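Local coordinates for YciF Bacterial Stress Response Protein (Salmonella enterica subsp. enterica serovar Typhimurium, PDB 4ERU) that is of unknown function but belongs to a ferritin-like helix-bundle family, binds magnesium ions here, and is named for a bacterial stress response, at residues 32-37 and 86-91; 15-20 and 63-68. All blocks are in the same frame, centred on the assembly; numbering follows the deposited sequence. Where two conformers were deposited one is given.

Contact 1 (32-37 and 86-91); sequences PKLARA and EEANEV. With MLT (D-malate), chain C.
R36 NE donates to the malate carboxylate oxygen O5 at 2.6 Å, with an N-H...O angle of 172°. R36 NH2 reaches the other oxygen, MLT O4, at 3.0 Å, so one carboxylate meets the NE edge of the guanidinium through two bonds, which should fix its rotation. K33 CA lies against one face of the guanidinium, 3.6 Å above its plane and offset toward the rim. K33 adds CD, 3.2 Å from MLT O4. Its CG stands anti to the backbone N (chi1 164°), which sends the chain toward helix 79-93, and there CE comes 3.4 Å from N89 OD1. NZ is 4.0 Å from that same oxygen, too far for a hydrogen bond; the two side chains cross at a slant, and the lysine meets the amide through CE. One residue along from K33, L34 CD2 packs against A88 CB at 4.0 Å; A88 also touches A108 of helix 99-130, and L34 touches F47 of helix 41-66. The axes of the two segments run nearly parallel, 24° apart, at a fairly wide 10.9 Å. With I92 and R101, K33 and R36 make up the d-malate pocket, a basic anion site near the end of a ferritin-like helix bundle.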
loop_
_atom_site.group_PDB
_atom_site.type_symbol
_atom_site.label_atom_id
_atom_site.label_comp_id
_atom_site.label_asym_id
_atom_site.label_seq_id
_atom_site.Cartn_x
_atom_site.Cartn_y
_atom_site.Cartn_z
ATOM N N PRO A 32 -2.048 7.222 18.374
ATOM C CA PRO A 32 -2.509 8.258 19.329
ATOM C C PRO A 32 -2.251 9.700 18.875
ATOM O O PRO A 32 -3.107 10.576 19.031
ATOM C CB PRO A 32 -1.689 7.940 20.589
ATOM C CG PRO A 32 -1.480 6.448 20.504
ATOM C CD PRO A 32 -1.133 6.268 19.033
ATOM N N LYS A 33 -1.058 9.929 18.345
ATOM C CA LYS A 33 -0.705 11.221 17.807
ATOM C C LYS A 33 -1.583 11.608 16.623
ATOM O O LYS A 33 -2.015 12.768 16.506
ATOM C CB LYS A 33 0.756 11.236 17.387
ATOM C CG LYS A 33 1.025 12.398 16.482
ATOM C CD LYS A 33 2.202 13.148 16.919
ATOM C CE LYS A 33 3.412 12.701 16.197
ATOM N NZ LYS A 33 4.144 13.973 15.987
ATOM N N LEU A 34 -1.866 10.635 15.746
ATOM C CA LEU A 34 -2.755 10.910 14.623
ATOM C C LEU A 34 -4.131 11.345 15.128
ATOM O O LEU A 34 -4.723 12.286 14.593
ATOM C CB LEU A 34 -2.880 9.691 13.674
ATOM C CG LEU A 34 -1.585 9.184 13.049
ATOM C CD1 LEU A 34 -1.800 8.052 12.011
ATOM C CD2 LEU A 34 -0.775 10.343 12.419
ATOM N N ALA A 35 -4.631 10.679 16.163
ATOM C CA ALA A 35 -5.919 11.039 16.695
ATOM C C ALA A 35 -5.899 12.466 17.241
ATOM O O ALA A 35 -6.865 13.194 17.048
ATOM C CB ALA A 35 -6.389 10.036 17.782
ATOM N N ARG A 36 -4.793 12.880 17.869
ATOM C CA ARG A 36 -4.715 14.242 18.479
ATOM C C ARG A 36 -4.560 15.315 17.431
ATOM O O ARG A 36 -5.063 16.422 17.601
ATOM C CB ARG A 36 -3.504 14.367 19.413
ATOM C CG ARG A 36 -3.560 13.509 20.607
ATOM C CD ARG A 36 -2.487 13.912 21.625
ATOM N NE ARG A 36 -1.106 13.801 21.162
ATOM C CZ ARG A 36 -0.333 12.711 21.212
ATOM N NH1 ARG A 36 -0.775 11.550 21.686
ATOM N NH2 ARG A 36 0.913 12.784 20.771
ATOM N N ALA A 37 -3.860 14.965 16.346
ATOM C CA ALA A 37 -3.457 15.913 15.309
ATOM C C ALA A 37 -4.622 16.423 14.478
ATOM O O ALA A 37 -4.516 17.451 13.803
ATOM C CB ALA A 37 -2.395 15.297 14.411
ATOM N N GLU A 86 6.298 7.843 9.063
ATOM C CA GLU A 86 7.095 9.076 8.979
ATOM C C GLU A 86 6.377 10.122 8.106
ATOM O O GLU A 86 6.329 11.303 8.456
ATOM C CB GLU A 86 8.513 8.791 8.441
ATOM C CG GLU A 86 9.360 7.937 9.372
ATOM C CD GLU A 86 10.823 7.799 8.938
ATOM O OE1 GLU A 86 11.135 7.913 7.724
ATOM O OE2 GLU A 86 11.655 7.541 9.835
ATOM N N GLU A 87 5.815 9.672 6.982
ATOM C CA GLU A 87 5.033 10.540 6.067
ATOM C C GLU A 87 3.812 11.157 6.733
ATOM O O GLU A 87 3.540 12.337 6.532
ATOM C CB GLU A 87 4.632 9.809 4.785
ATOM C CG GLU A 87 5.895 9.355 3.964
ATOM C CD GLU A 87 5.588 8.920 2.501
ATOM O OE1 GLU A 87 4.399 8.975 2.080
ATOM O OE2 GLU A 87 6.532 8.523 1.772
ATOM N N ALA A 88 3.089 10.373 7.543
ATOM C CA ALA A 88 1.957 10.918 8.293
ATOM C C ALA A 88 2.442 11.994 9.273
ATOM O O ALA A 88 1.786 13.040 9.426
ATOM C CB ALA A 88 1.201 9.818 9.027
ATOM N N ASN A 89 3.590 11.755 9.918
ATOM C CA ASN A 89 4.144 12.757 10.827
ATOM C C ASN A 89 4.612 14.018 10.121
ATOM O O ASN A 89 4.458 15.107 10.681
ATOM C CB ASN A 89 5.243 12.177 11.747
ATOM C CG ASN A 89 4.681 11.156 12.723
ATOM O OD1 ASN A 89 3.516 11.252 13.134
ATOM N ND2 ASN A 89 5.479 10.148 13.059
ATOM N N GLU A 90 5.180 13.872 8.919
ATOM C CA GLU A 90 5.580 15.028 8.108
ATOM C C GLU A 90 4.339 15.854 7.704
ATOM O O GLU A 90 4.376 17.077 7.668
ATOM C CB GLU A 90 6.377 14.606 6.858
ATOM C CG GLU A 90 7.029 15.823 6.093
ATOM C CD GLU A 90 7.508 15.513 4.636
ATOM O OE1 GLU A 90 7.145 14.434 4.090
ATOM O OE2 GLU A 90 8.240 16.362 4.030
ATOM N N VAL A 91 3.240 15.173 7.409
ATOM C CA VAL A 91 2.003 15.853 7.143
ATOM C C VAL A 91 1.635 16.771 8.312
ATOM O O VAL A 91 1.284 17.933 8.100
ATOM C CB VAL A 91 0.859 14.843 6.810
ATOM C CG1 VAL A 91 -0.525 15.481 6.987
ATOM C CG2 VAL A 91 1.059 14.294 5.373
HETATM C C1 MLT C . 0.541 18.765 16.644
HETATM O O1 MLT C . 1.389 19.286 15.888
HETATM O O2 MLT C . -0.690 18.895 16.477
HETATM C C2 MLT C . 1.027 17.945 17.803
HETATM O O3 MLT C . 2.386 17.557 17.573
HETATM C C3 MLT C . 0.161 16.699 17.943
HETATM C C4 MLT C . 0.536 15.965 19.208
HETATM O O4 MLT C . 1.577 15.272 19.210
HETATM O O5 MLT C . -0.209 16.077 20.203
#

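Contact 2 (15-20 and 63-68); sequences HLLSDT and QIVESE
L17 and I64 carry most of this contact: L17 has 54 Å² covered by 63-68, and I64 has 31 Å² covered by 15-20. L17 CD2 is the atom that does the touching, lying 3.8 Å from I64 CG2, and the two side chains meet at a slant. The leucine's CB already faces 63-68, and a CG anti to the backbone N (chi1 -174°) carries the chain on, so that CD2 reaches I64. I64 answers with its short branch: its chi1 of -75° puts CG2 anti to the backbone N, the branch that meets L17. The same leucine methyl, CD2, is 4.2 Å from V65 CG2, a lighter touch, with 15 Å² of V65 buried. Both contacts run from side chain to side chain, consistent with the 9.2 Å between L17 CA and V65 CA, the nearest such pair. This is apolar core packing between helices 9-37 and 41-66 of the ferritin-like bundle, continued where I64 meets A135, L138 and L139 of helix 133-159. Within helix 9-37, T20 OG1 donates to L16 O at 3.0 Å, tilted 31° from the carbonyl plane. T20 N approaches that oxygen from the opposite face, so the carbonyl accepts two bonds, and T20 itself packs on S119, Y120 and L123 of helix 99-130.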
loop_
_atom_site.group_PDB
_atom_site.type_symbol
_atom_site.label_atom_id
_atom_site.label_comp_id
_atom_site.label_asym_id
_atom_site.label_seq_id
_atom_site.Cartn_x
_atom_site.Cartn_y
_atom_site.Cartn_z
ATOM N N HIS A 15 8.565 -14.823 7.289
ATOM C CA HIS A 15 9.164 -13.515 7.050
ATOM C C HIS A 15 8.074 -12.426 7.019
ATOM O O HIS A 15 8.162 -11.411 7.725
ATOM C CB HIS A 15 9.975 -13.483 5.739
ATOM C CG HIS A 15 10.616 -12.153 5.484
ATOM N ND1 HIS A 15 10.022 -11.175 4.716
ATOM C CD2 HIS A 15 11.776 -11.618 5.944
ATOM C CE1 HIS A 15 10.794 -10.100 4.698
ATOM N NE2 HIS A 15 11.858 -10.340 5.445
ATOM N N LEU A 16 7.044 -12.663 6.219
ATOM C CA LEU A 16 5.978 -11.671 6.005
ATOM C C LEU A 16 5.095 -11.553 7.225
ATOM O O LEU A 16 4.640 -10.457 7.547
ATOM C CB LEU A 16 5.116 -12.025 4.783
ATOM C CG LEU A 16 5.814 -12.151 3.422
ATOM C CD1 LEU A 16 4.856 -12.751 2.390
ATOM C CD2 LEU A 16 6.357 -10.792 2.924
ATOM N N LEU A 17 4.826 -12.668 7.902
ATOM C CA LEU A 17 4.070 -12.569 9.148
ATOM C C LEU A 17 4.849 -11.689 10.131
ATOM O O LEU A 17 4.276 -10.811 10.785
ATOM C CB LEU A 17 3.756 -13.952 9.766
ATOM C CG LEU A 17 2.840 -13.902 10.995
ATOM C CD1 LEU A 17 1.435 -13.261 10.679
ATOM C CD2 LEU A 17 2.678 -15.300 11.595
ATOM N N SER A 18 6.151 -11.904 10.215
ATOM C CA SER A 18 7.003 -11.115 11.118
ATOM C C SER A 18 7.041 -9.626 10.771
ATOM O O SER A 18 7.032 -8.781 11.668
ATOM C CB SER A 18 8.425 -11.678 11.150
ATOM O OG SER A 18 8.390 -13.045 11.539
ATOM N N ASP A 19 7.101 -9.326 9.473
ATOM C CA ASP A 19 7.087 -7.958 8.958
ATOM C C ASP A 19 5.750 -7.281 9.347
ATOM O O ASP A 19 5.729 -6.153 9.854
ATOM C CB ASP A 19 7.236 -8.032 7.421
ATOM C CG ASP A 19 7.168 -6.667 6.723
ATOM O OD1 ASP A 19 8.208 -5.967 6.675
ATOM O OD2 ASP A 19 6.078 -6.312 6.171
ATOM N N THR A 20 4.642 -7.984 9.104
ATOM C CA THR A 20 3.314 -7.454 9.417
ATOM C C THR A 20 3.143 -7.194 10.911
ATOM O O THR A 20 2.522 -6.205 11.303
ATOM C CB THR A 20 2.243 -8.428 8.885
ATOM O OG1 THR A 20 2.392 -8.481 7.463
ATOM C CG2 THR A 20 0.831 -7.986 9.210
ATOM N N GLN A 63 -2.252 -15.573 18.363
ATOM C CA GLN A 63 -3.039 -16.796 18.116
ATOM C C GLN A 63 -2.617 -17.608 16.900
ATOM O O GLN A 63 -2.579 -18.836 16.960
ATOM C CB GLN A 63 -4.522 -16.477 18.002
ATOM C CG GLN A 63 -5.155 -15.990 19.275
ATOM C CD GLN A 63 -6.622 -15.700 19.057
ATOM O OE1 GLN A 63 -7.131 -14.680 19.494
ATOM N NE2 GLN A 63 -7.307 -16.598 18.349
ATOM N N ILE A 64 -2.326 -16.940 15.785
ATOM C CA ILE A 64 -1.766 -17.608 14.602
ATOM C C ILE A 64 -0.445 -18.323 14.957
ATOM O O ILE A 64 -0.212 -19.469 14.540
ATOM C CB ILE A 64 -1.566 -16.610 13.413
ATOM C CG1 ILE A 64 -2.921 -16.267 12.775
ATOM C CG2 ILE A 64 -0.588 -17.164 12.379
ATOM C CD1 ILE A 64 -2.988 -14.891 12.067
ATOM N N VAL A 65 0.404 -17.635 15.718
ATOM C CA VAL A 65 1.702 -18.164 16.122
ATOM C C VAL A 65 1.536 -19.402 17.029
ATOM O O VAL A 65 2.231 -20.403 16.837
ATOM C CB VAL A 65 2.590 -17.069 16.763
ATOM C CG1 VAL A 65 3.902 -17.654 17.311
ATOM C CG2 VAL A 65 2.895 -15.992 15.736
ATOM N N GLU A 66 0.595 -19.362 17.973
ATOM C CA GLU A 66 0.303 -20.541 18.804
ATOM C C GLU A 66 -0.372 -21.706 18.054
ATOM O O GLU A 66 -0.352 -22.841 18.541
ATOM C CB GLU A 66 -0.558 -20.160 20.002
ATOM C CG GLU A 66 0.157 -19.326 21.050
ATOM C CD GLU A 66 -0.769 -18.258 21.664
ATOM O OE1 GLU A 66 -0.250 -17.224 22.184
ATOM O OE2 GLU A 66 -2.020 -18.446 21.604
ATOM N N SER A 67 -0.947 -21.442 16.875
ATOM C CA SER A 67 -1.800 -22.440 16.196
ATOM C C SER A 67 -1.015 -23.489 15.396
ATOM O O SER A 67 -1.578 -24.467 14.922
ATOM C CB SER A 67 -2.860 -21.753 15.301
ATOM O OG SER A 67 -2.434 -21.586 13.944
ATOM N N GLU A 68 0.279 -23.263 15.223
ATOM C CA GLU A 68 1.080 -24.084 14.341
ATOM C C GLU A 68 2.493 -24.057 14.871
ATOM O O GLU A 68 3.076 -22.981 15.052
ATOM C CB GLU A 68 1.083 -23.530 12.901
ATOM C CG GLU A 68 -0.275 -23.510 12.173
ATOM C CD GLU A 68 -0.818 -24.895 11.808
ATOM O OE1 GLU A 68 -0.023 -25.858 11.731
ATOM O OE2 GLU A 68 -2.044 -25.014 11.580
#

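How the contacts relate
Contacts 1 and 2 lie on opposite sides of the chain's centre, 28 Å apart between centres and about 14 Å between nearest atoms, so they do not touch. Helix 9-37 is common to both: 15-20 sits in its first half and 32-37 at its C-terminal end. Along the chain the order is 15-20, 32-37, 63-68, 86-91, so the two contacts interleave. Contact 2 joins that helix to the end of helix 41-66, and contact 1 joins it to the next one, helix 79-93. The side chain of L34 is about 10 Å and that of L17 about 11 Å from a bound magnesium ion. E24, a magnesium ligand, lies between 15-20 and 32-37, so the contacts flank it along helix 9-37.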